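Local atomic coordinates of endo-1,4-beta-mannanase (PDB entry 5Y6T), a protein that probably hydrolyses internal beta-1,4-mannosidic linkages in mannan polysaccharides, as an endo-acting member of glycoside hydrolase family 5. Residues Q42-T47 / L99-D104; Q186-S191 / R241-D246. All blocks are in the same frame, centred on the assembly; numbering follows the deposited sequence.

Contact 1 of 2, residues Q42-T47 / L99-D104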
ATOM      1  N   GLN A  42     -13.516  17.558   3.985  1.00 21.58           N
ATOM      2  CA  GLN A  42     -14.377  16.473   3.635  1.00 22.42           C
ATOM      3  C   GLN A  42     -14.612  15.519   4.781  1.00 22.92           C
ATOM      4  O   GLN A  42     -15.654  14.927   4.893  1.00 22.63           O
ATOM      5  CB  GLN A  42     -13.852  15.747   2.380  1.00 21.55           C
ATOM      6  CG  GLN A  42     -13.936  16.624   1.164  1.00 21.23           C
ATOM      7  CD  GLN A  42     -15.324  17.240   0.950  1.00 23.33           C
ATOM      8  OE1 GLN A  42     -16.279  16.514   0.673  1.00 25.41           O
ATOM      9  NE2 GLN A  42     -15.417  18.553   1.094  1.00 25.81           N
ATOM     10  N   TYR A  43     -13.615  15.342   5.625  1.00 22.63           N
ATOM     11  CA  TYR A  43     -13.725  14.363   6.660  1.00 23.50           C
ATOM     12  C   TYR A  43     -14.789  14.835   7.657  1.00 23.91           C
ATOM     13  O   TYR A  43     -15.673  14.061   8.034  1.00 24.02           O
ATOM     14  CB  TYR A  43     -12.335  14.179   7.335  1.00 20.61           C
ATOM     15  CG  TYR A  43     -12.256  13.025   8.292  1.00 22.09           C
ATOM     16  CD1 TYR A  43     -11.868  11.763   7.862  1.00 21.14           C
ATOM     17  CD2 TYR A  43     -12.518  13.183   9.646  1.00 22.68           C
ATOM     18  CE1 TYR A  43     -11.779  10.715   8.760  1.00 22.53           C
ATOM     19  CE2 TYR A  43     -12.471  12.127  10.520  1.00 21.48           C
ATOM     20  CZ  TYR A  43     -12.037  10.891  10.069  1.00 20.74           C
ATOM     21  OH  TYR A  43     -11.982   9.801  10.947  1.00 21.69           O
ATOM     22  N   ASP A  44     -14.694  16.099   8.101  1.00 21.68           N
ATOM     23  CA  ASP A  44     -15.710  16.592   9.040  1.00 25.65           C
ATOM     24  C   ASP A  44     -17.088  16.742   8.404  1.00 28.40           C
ATOM     25  O   ASP A  44     -18.064  16.450   9.083  1.00 27.09           O
ATOM     26  CB  ASP A  44     -15.347  17.941   9.615  1.00 30.54           C
ATOM     27  CG  ASP A  44     -14.247  17.877  10.585  1.00 33.58           C
ATOM     28  OD1 ASP A  44     -14.022  16.823  11.225  1.00 34.65           O
ATOM     29  OD2 ASP A  44     -13.560  18.893  10.649  1.00 38.07           O
ATOM     30  N   CYS A  45     -17.177  17.207   7.144  1.00 28.08           N
ATOM     31  CA  CYS A  45     -18.538  17.397   6.535  1.00 29.24           C
ATOM     32  C   CYS A  45     -19.219  16.079   6.113  1.00 28.77           C
ATOM     33  O   CYS A  45     -20.431  15.897   6.281  1.00 26.13           O
ATOM     34  CB  CYS A  45     -18.511  18.332   5.301  1.00 30.32           C
ATOM     35  SG  CYS A  45     -17.845  17.703   3.723  1.00 30.01           S
ATOM     36  N   CYS A  46     -18.429  15.124   5.624  1.00 24.24           N
ATOM     37  CA  CYS A  46     -18.957  14.159   4.667  1.00 24.74           C
ATOM     38  C   CYS A  46     -18.484  12.728   4.838  1.00 25.44           C
ATOM     39  O   CYS A  46     -19.291  11.808   4.840  1.00 26.15           O
ATOM     40  CB  CYS A  46     -18.618  14.650   3.245  1.00 29.33           C
ATOM     41  SG  CYS A  46     -19.231  16.335   3.006  1.00 32.11           S
ATOM     42  N   THR A  47     -17.186  12.526   5.084  1.00 21.25           N
ATOM     43  CA  THR A  47     -16.660  11.166   5.094  1.00 23.56           C
ATOM     44  C   THR A  47     -16.279  10.527   6.429  1.00 20.66           C
ATOM     45  O   THR A  47     -16.181   9.281   6.531  1.00 23.64           O
ATOM     46  CB  THR A  47     -15.438  11.063   4.183  1.00 24.24           C
ATOM     47  OG1 THR A  47     -14.411  11.895   4.758  1.00 23.34           O
ATOM     48  CG2 THR A  47     -15.782  11.490   2.755  1.00 21.14           C
ATOM     49  N   LEU A  99      -6.637  13.047   8.802  1.00 19.39           N
ATOM     50  CA  LEU A  99      -5.983  11.775   9.045  1.00 19.59           C
ATOM     51  C   LEU A  99      -5.702  11.520  10.548  1.00 20.20           C
ATOM     52  O   LEU A  99      -5.737  10.386  11.008  1.00 20.77           O
ATOM     53  CB  LEU A  99      -4.671  11.700   8.280  1.00 19.71           C
ATOM     54  CG  LEU A  99      -4.798  11.473   6.803  1.00 20.48           C
ATOM     55  CD1 LEU A  99      -3.543  11.890   6.070  1.00 23.12           C
ATOM     56  CD2 LEU A  99      -5.158  10.009   6.520  1.00 20.05           C
ATOM     57  N   ALA A 100      -5.340  12.589  11.264  1.00 19.99           N
ATOM     58  CA  ALA A 100      -5.157  12.552  12.712  1.00 21.28           C
ATOM     59  C   ALA A 100      -6.377  11.991  13.398  1.00 21.90           C
ATOM     60  O   ALA A 100      -6.225  11.159  14.238  1.00 21.20           O
ATOM     61  CB  ALA A 100      -4.678  13.918  13.317  1.00 20.34           C
ATOM     62  N   GLN A 101      -7.549  12.515  13.083  1.00 23.45           N
ATOM     63  CA  GLN A 101      -8.817  12.066  13.678  1.00 23.91           C
ATOM     64  C   GLN A 101      -9.005  10.564  13.377  1.00 23.10           C
ATOM     65  O   GLN A 101      -9.313   9.753  14.263  1.00 21.73           O
ATOM     66  CB  GLN A 101      -9.979  12.830  13.089  1.00 24.05           C
ATOM     67  CG  GLN A 101     -10.167  14.282  13.518  1.00 28.24           C
ATOM     68  CD  GLN A 101     -11.509  14.819  13.029  1.00 30.62           C
ATOM     69  OE1 GLN A 101     -12.568  14.301  13.400  1.00 31.70           O
ATOM     70  NE2 GLN A 101     -11.458  15.733  12.049  1.00 30.36           N
ATOM     71  N   PHE A 102      -8.722  10.201  12.132  1.00 21.20           N
ATOM     72  CA  PHE A 102      -8.915   8.803  11.671  1.00 20.77           C
ATOM     73  C   PHE A 102      -7.966   7.867  12.459  1.00 20.31           C
ATOM     74  O   PHE A 102      -8.378   6.863  13.024  1.00 20.45           O
ATOM     75  CB  PHE A 102      -8.647   8.745  10.174  1.00 21.41           C
ATOM     76  CG  PHE A 102      -8.881   7.389   9.562  1.00 19.75           C
ATOM     77  CD1 PHE A 102     -10.177   6.930   9.376  1.00 20.98           C
ATOM     78  CD2 PHE A 102      -7.833   6.676   9.039  1.00 22.97           C
ATOM     79  CE1 PHE A 102     -10.428   5.722   8.781  1.00 22.83           C
ATOM     80  CE2 PHE A 102      -8.064   5.475   8.406  1.00 21.23           C
ATOM     81  CZ  PHE A 102      -9.364   4.997   8.243  1.00 22.16           C
ATOM     82  N   LEU A 103      -6.726   8.308  12.607  1.00 20.19           N
ATOM     83  CA  LEU A 103      -5.724   7.571  13.323  1.00 21.17           C
ATOM     84  C   LEU A 103      -5.975   7.498  14.806  1.00 20.72           C
ATOM     85  O   LEU A 103      -5.678   6.467  15.434  1.00 21.33           O
ATOM     86  CB  LEU A 103      -4.323   8.144  13.073  1.00 21.11           C
ATOM     87  CG  LEU A 103      -3.784   7.956  11.655  1.00 22.79           C
ATOM     88  CD1 LEU A 103      -2.670   8.873  11.320  1.00 23.63           C
ATOM     89  CD2 LEU A 103      -3.313   6.519  11.453  1.00 22.32           C
ATOM     90  N   ASP A 104      -6.566   8.552  15.372  1.00 22.29           N
ATOM     91  CA  ASP A 104      -6.955   8.460  16.782  1.00 22.63           C
ATOM     92  C   ASP A 104      -8.048   7.404  17.010  1.00 20.90           C
ATOM     93  O   ASP A 104      -8.030   6.727  18.041  1.00 20.75           O
ATOM     94  CB  ASP A 104      -7.405   9.845  17.297  1.00 23.72           C
ATOM     95  CG  ASP A 104      -6.299  10.843  17.400  1.00 24.61           C
ATOM     96  OD1 ASP A 104      -5.042  10.517  17.289  1.00 24.23           O
ATOM     97  OD2 ASP A 104      -6.691  11.993  17.643  1.00 24.55           O
TER
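With CG of Tyr43 anti to its own nitrogen (chi1 -171°), the phenol reaches from helix 42-60 to the backbone of helix 95-108, its OH lying 3.3 Å from CA of Phe102. Gln101 instead sets CG beside its nitrogen and then runs extended, which carries its amide back past the phenol in the opposite direction. The amide stands steeply to the ring, the two planes 75° apart, and Gln101 OE1 sits at the ring edge, 3.6 Å from Tyr43 CE2. Alongside the ring, Gln101 NE2 donates to Asp44 OD1 at 2.9 Å; the bond is nearly straight (162°), lies in the amide plane and meets the carboxylate on its syn side, somewhat out of plane. This bond links the two helices on their more exposed side. On the buried side the phenol crosses Phe102 at about a right angle, CE1 of Tyr43 being 4.0 Å from CB of Phe102, while the hydroxyl is hydrogen-bonded to Glu52. Without the phenol, as with an alanine here, Glu52 would probably lose its hydroxyl partner and a gap would open against Phe102 and Gln101. The axes of 42-47 and 99-104 approach to 10.9 Å, a distance bridged by side chains. Inward, Phe102 packs on Leu51 and Ile55 of helix 42-60 and on Leu66, Ile68 and Val113 of strands 65-72 and 112-119.

Contact 2 of 2, residues Q186-S191 / R241-D246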
ATOM      1  N   GLN A 186      11.093  -6.010 -19.811  1.00 20.92           N
ATOM      2  CA  GLN A 186      10.833  -7.223 -20.596  0.50 20.54           C
ATOM      3  C   GLN A 186      10.198  -8.321 -19.739  1.00 21.22           C
ATOM      4  O   GLN A 186       9.288  -8.994 -20.207  1.00 22.91           O
ATOM      5  CB  GLN A 186      12.046  -7.692 -21.393  0.50 20.21           C
ATOM      6  CG  GLN A 186      12.438  -6.735 -22.499  0.50 20.76           C
ATOM      7  CD  GLN A 186      11.407  -6.605 -23.603  0.50 20.42           C
ATOM      8  OE1 GLN A 186      10.281  -7.113 -23.507  0.50 21.59           O
ATOM      9  NE2 GLN A 186      11.793  -5.920 -24.690  0.50 21.45           N
ATOM     10  N   PRO A 187      10.558  -8.443 -18.470  1.00 20.90           N
ATOM     11  CA  PRO A 187       9.788  -9.471 -17.685  1.00 24.05           C
ATOM     12  C   PRO A 187       8.299  -9.229 -17.515  1.00 23.02           C
ATOM     13  O   PRO A 187       7.576 -10.150 -17.199  1.00 23.95           O
ATOM     14  CB  PRO A 187      10.503  -9.472 -16.315  1.00 22.82           C
ATOM     15  CG  PRO A 187      11.876  -8.974 -16.631  1.00 24.56           C
ATOM     16  CD  PRO A 187      11.683  -7.935 -17.706  1.00 22.25           C
ATOM     17  N   LEU A 188       7.855  -8.000 -17.734  1.00 22.82           N
ATOM     18  CA  LEU A 188       6.478  -7.633 -17.763  1.00 20.69           C
ATOM     19  C   LEU A 188       5.796  -7.697 -19.139  1.00 22.06           C
ATOM     20  O   LEU A 188       4.613  -7.398 -19.230  1.00 23.56           O
ATOM     21  CB  LEU A 188       6.264  -6.198 -17.170  1.00 22.41           C
ATOM     22  CG  LEU A 188       6.884  -6.011 -15.785  1.00 21.47           C
ATOM     23  CD1 LEU A 188       6.585  -4.643 -15.188  1.00 22.48           C
ATOM     24  CD2 LEU A 188       6.475  -7.127 -14.791  1.00 20.66           C
ATOM     25  N   ALA A 189       6.513  -8.148 -20.166  1.00 22.59           N
ATOM     26  CA  ALA A 189       5.913  -8.217 -21.532  1.00 24.55           C
ATOM     27  C   ALA A 189       4.785  -9.214 -21.491  1.00 23.74           C
ATOM     28  O   ALA A 189       4.933 -10.325 -20.908  1.00 24.34           O
ATOM     29  CB  ALA A 189       6.974  -8.647 -22.562  1.00 27.01           C
ATOM     30  N   GLY A 190       3.655  -8.841 -22.072  1.00 25.11           N
ATOM     31  CA  GLY A 190       2.524  -9.733 -22.191  1.00 27.87           C
ATOM     32  C   GLY A 190       1.747  -9.894 -20.874  1.00 25.83           C
ATOM     33  O   GLY A 190       0.807 -10.621 -20.817  1.00 25.55           O
ATOM     34  N   SER A 191       2.131  -9.157 -19.812  1.00 23.43           N
ATOM     35  CA  SER A 191       1.482  -9.342 -18.493  1.00 22.68           C
ATOM     36  C   SER A 191       0.194  -8.559 -18.338  1.00 21.56           C
ATOM     37  O   SER A 191      -0.537  -8.772 -17.417  1.00 24.31           O
ATOM     38  CB  SER A 191       2.486  -8.880 -17.425  1.00 21.70           C
ATOM     39  OG  SER A 191       2.647  -7.466 -17.459  1.00 22.19           O
ATOM     40  N   ARG A 241      10.973  -9.976 -12.138  1.00 19.74           N
ATOM     41  CA  ARG A 241      11.989  -9.106 -11.599  1.00 21.11           C
ATOM     42  C   ARG A 241      11.412  -8.298 -10.431  1.00 21.66           C
ATOM     43  O   ARG A 241      10.237  -7.899 -10.442  1.00 23.02           O
ATOM     44  CB  ARG A 241      12.455  -8.142 -12.704  1.00 20.68           C
ATOM     45  CG  ARG A 241      13.450  -7.052 -12.240  1.00 22.71           C
ATOM     46  CD  ARG A 241      14.192  -6.401 -13.401  1.00 21.59           C
ATOM     47  NE  ARG A 241      15.082  -7.377 -14.015  1.00 23.60           N
ATOM     48  CZ  ARG A 241      15.264  -7.581 -15.325  1.00 27.07           C
ATOM     49  NH1 ARG A 241      14.661  -6.840 -16.201  1.00 25.42           N
ATOM     50  NH2 ARG A 241      16.059  -8.548 -15.746  1.00 31.81           N
ATOM     51  N   ASN A 242      12.240  -8.001  -9.482  1.00 21.06           N
ATOM     52  CA  ASN A 242      11.865  -7.141  -8.362  1.00 19.47           C
ATOM     53  C   ASN A 242      12.334  -5.699  -8.558  1.00 21.03           C
ATOM     54  O   ASN A 242      13.536  -5.382  -8.445  1.00 20.95           O
ATOM     55  CB  ASN A 242      12.365  -7.718  -7.034  1.00 20.22           C
ATOM     56  CG  ASN A 242      11.809  -6.978  -5.835  1.00 21.75           C
ATOM     57  OD1 ASN A 242      11.247  -5.906  -5.933  1.00 21.31           O
ATOM     58  ND2 ASN A 242      11.952  -7.582  -4.680  1.00 22.92           N
ATOM     59  N   TYR A 243      11.395  -4.844  -8.923  1.00 19.48           N
ATOM     60  CA  TYR A 243      11.689  -3.476  -9.302  1.00 19.60           C
ATOM     61  C   TYR A 243      11.809  -2.553  -8.123  1.00 19.76           C
ATOM     62  O   TYR A 243      12.195  -1.417  -8.283  1.00 20.39           O
ATOM     63  CB  TYR A 243      10.632  -2.980 -10.265  1.00 20.14           C
ATOM     64  CG  TYR A 243      10.724  -3.659 -11.540  1.00 20.59           C
ATOM     65  CD1 TYR A 243      11.652  -3.260 -12.517  1.00 22.61           C
ATOM     66  CD2 TYR A 243       9.867  -4.719 -11.844  1.00 20.14           C
ATOM     67  CE1 TYR A 243      11.741  -3.944 -13.690  1.00 20.79           C
ATOM     68  CE2 TYR A 243       9.958  -5.426 -13.056  1.00 21.36           C
ATOM     69  CZ  TYR A 243      10.904  -5.006 -13.994  1.00 20.86           C
ATOM     70  OH  TYR A 243      11.004  -5.690 -15.194  1.00 21.52           O
ATOM     71  N   TYR A 244      11.573  -3.047  -6.905  1.00 18.42           N
ATOM     72  CA  TYR A 244      11.482  -2.128  -5.755  1.00 18.34           C
ATOM     73  C   TYR A 244      12.460  -2.526  -4.645  1.00 19.80           C
ATOM     74  O   TYR A 244      12.308  -2.141  -3.493  1.00 18.95           O
ATOM     75  CB  TYR A 244      10.011  -2.059  -5.223  1.00 19.86           C
ATOM     76  CG  TYR A 244       9.060  -1.768  -6.351  1.00 20.21           C
ATOM     77  CD1 TYR A 244       8.943  -0.518  -6.851  1.00 22.02           C
ATOM     78  CD2 TYR A 244       8.419  -2.802  -7.029  1.00 19.11           C
ATOM     79  CE1 TYR A 244       8.162  -0.243  -7.963  1.00 23.43           C
ATOM     80  CE2 TYR A 244       7.588  -2.523  -8.093  1.00 19.92           C
ATOM     81  CZ  TYR A 244       7.455  -1.244  -8.563  1.00 22.97           C
ATOM     82  OH  TYR A 244       6.632  -0.999  -9.685  1.00 21.73           O
ATOM     83  N   THR A 245      13.502  -3.243  -5.047  1.00 20.58           N
ATOM     84  CA  THR A 245      14.628  -3.495  -4.165  1.00 19.46           C
ATOM     85  C   THR A 245      15.331  -2.212  -3.825  1.00 19.41           C
ATOM     86  O   THR A 245      15.231  -1.227  -4.536  1.00 20.17           O
ATOM     87  CB  THR A 245      15.647  -4.430  -4.818  1.00 21.95           C
ATOM     88  OG1 THR A 245      16.165  -3.792  -5.980  1.00 19.88           O
ATOM     89  CG2 THR A 245      14.988  -5.778  -5.204  1.00 21.52           C
ATOM     90  N   ASP A 246      16.114  -2.239  -2.742  1.00 20.54           N
ATOM     91  CA  ASP A 246      16.915  -1.071  -2.350  1.00 23.62           C
ATOM     92  C   ASP A 246      17.801  -0.651  -3.493  1.00 21.56           C
ATOM     93  O   ASP A 246      17.861   0.516  -3.840  1.00 19.16           O
ATOM     94  CB  ASP A 246      17.802  -1.373  -1.150  1.00 23.88           C
ATOM     95  CG  ASP A 246      17.036  -1.721   0.094  1.00 26.43           C
ATOM     96  OD1 ASP A 246      15.797  -1.846   0.139  1.00 20.47           O
ATOM     97  OD2 ASP A 246      17.694  -1.829   1.123  1.00 26.43           O
TER
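Pro187 lies against both Arg241 and Tyr243 through its CG and CD. CG of Pro187 sits over one face of the Arg241 guanidinium, offset toward its rim, at 3.5 Å from NH1. The neighbouring CD of Pro187 comes within 3.4 Å of Tyr243 OH, so the pyrrolidine ring meets polar groups through its methylene carbons, in van der Waals contact. Leu188 extends the apolar side: its CD1 lies 4.1 Å from CE2 of Tyr243, the two side chains running past each other in opposite directions. Within 241-246, CG of Arg241 rests over one face of the Tyr243 ring. The arginine chain bends at chi3 (-68°), and this turn brings the guanidinium over to the proline.

Both polar ends are fixed by one acceptor just ahead of the proline, since Arg241 NH1 and Tyr243 OH are each hydrogen-bonded to the carbonyl oxygen of Asp184. The contact thus joins two long loops of the GH5 (beta/alpha)8 barrel, one following strand 165-166 and the other following strand 223-228. On the first loop, a 3-10 turn at 186-188 passes into a type II beta turn from Leu188 to Ser191, with Gly190 at positive phi. Leu188 O takes two bonds there, from Ser191 N and, at 2.6 Å, from Ser191 OG. On the second, Asn242 forms an Asx turn, its OD1 accepting from Tyr244 N at 3.0 Å. Farther out, Tyr243 packs on Met201 of helix 201-218 while Gln205 of that helix bonds its carbonyl oxygen, and Thr245 caps helix 246-253 through Cys248 N.

How the contacts relate
The contacts follow one another along the chain, with contact 1 closed before contact 2 opens. They lie on opposite sides of the chain's centre, their own centres 37 Å apart and their nearest atoms about 22 Å apart, and so do not touch. Contact 1 pairs two helices of the barrel's outer layer, 42-60 and 95-108, whereas contact 2 sits in the loops before helices 201-218 and 246-253. The strands that precede these helices and loops all belong to the same sheet, so the curved barrel is the framework common to both: contact 1 binds helix to helix in the earlier part of the chain, contact 2 loop to loop near the middle of the chain.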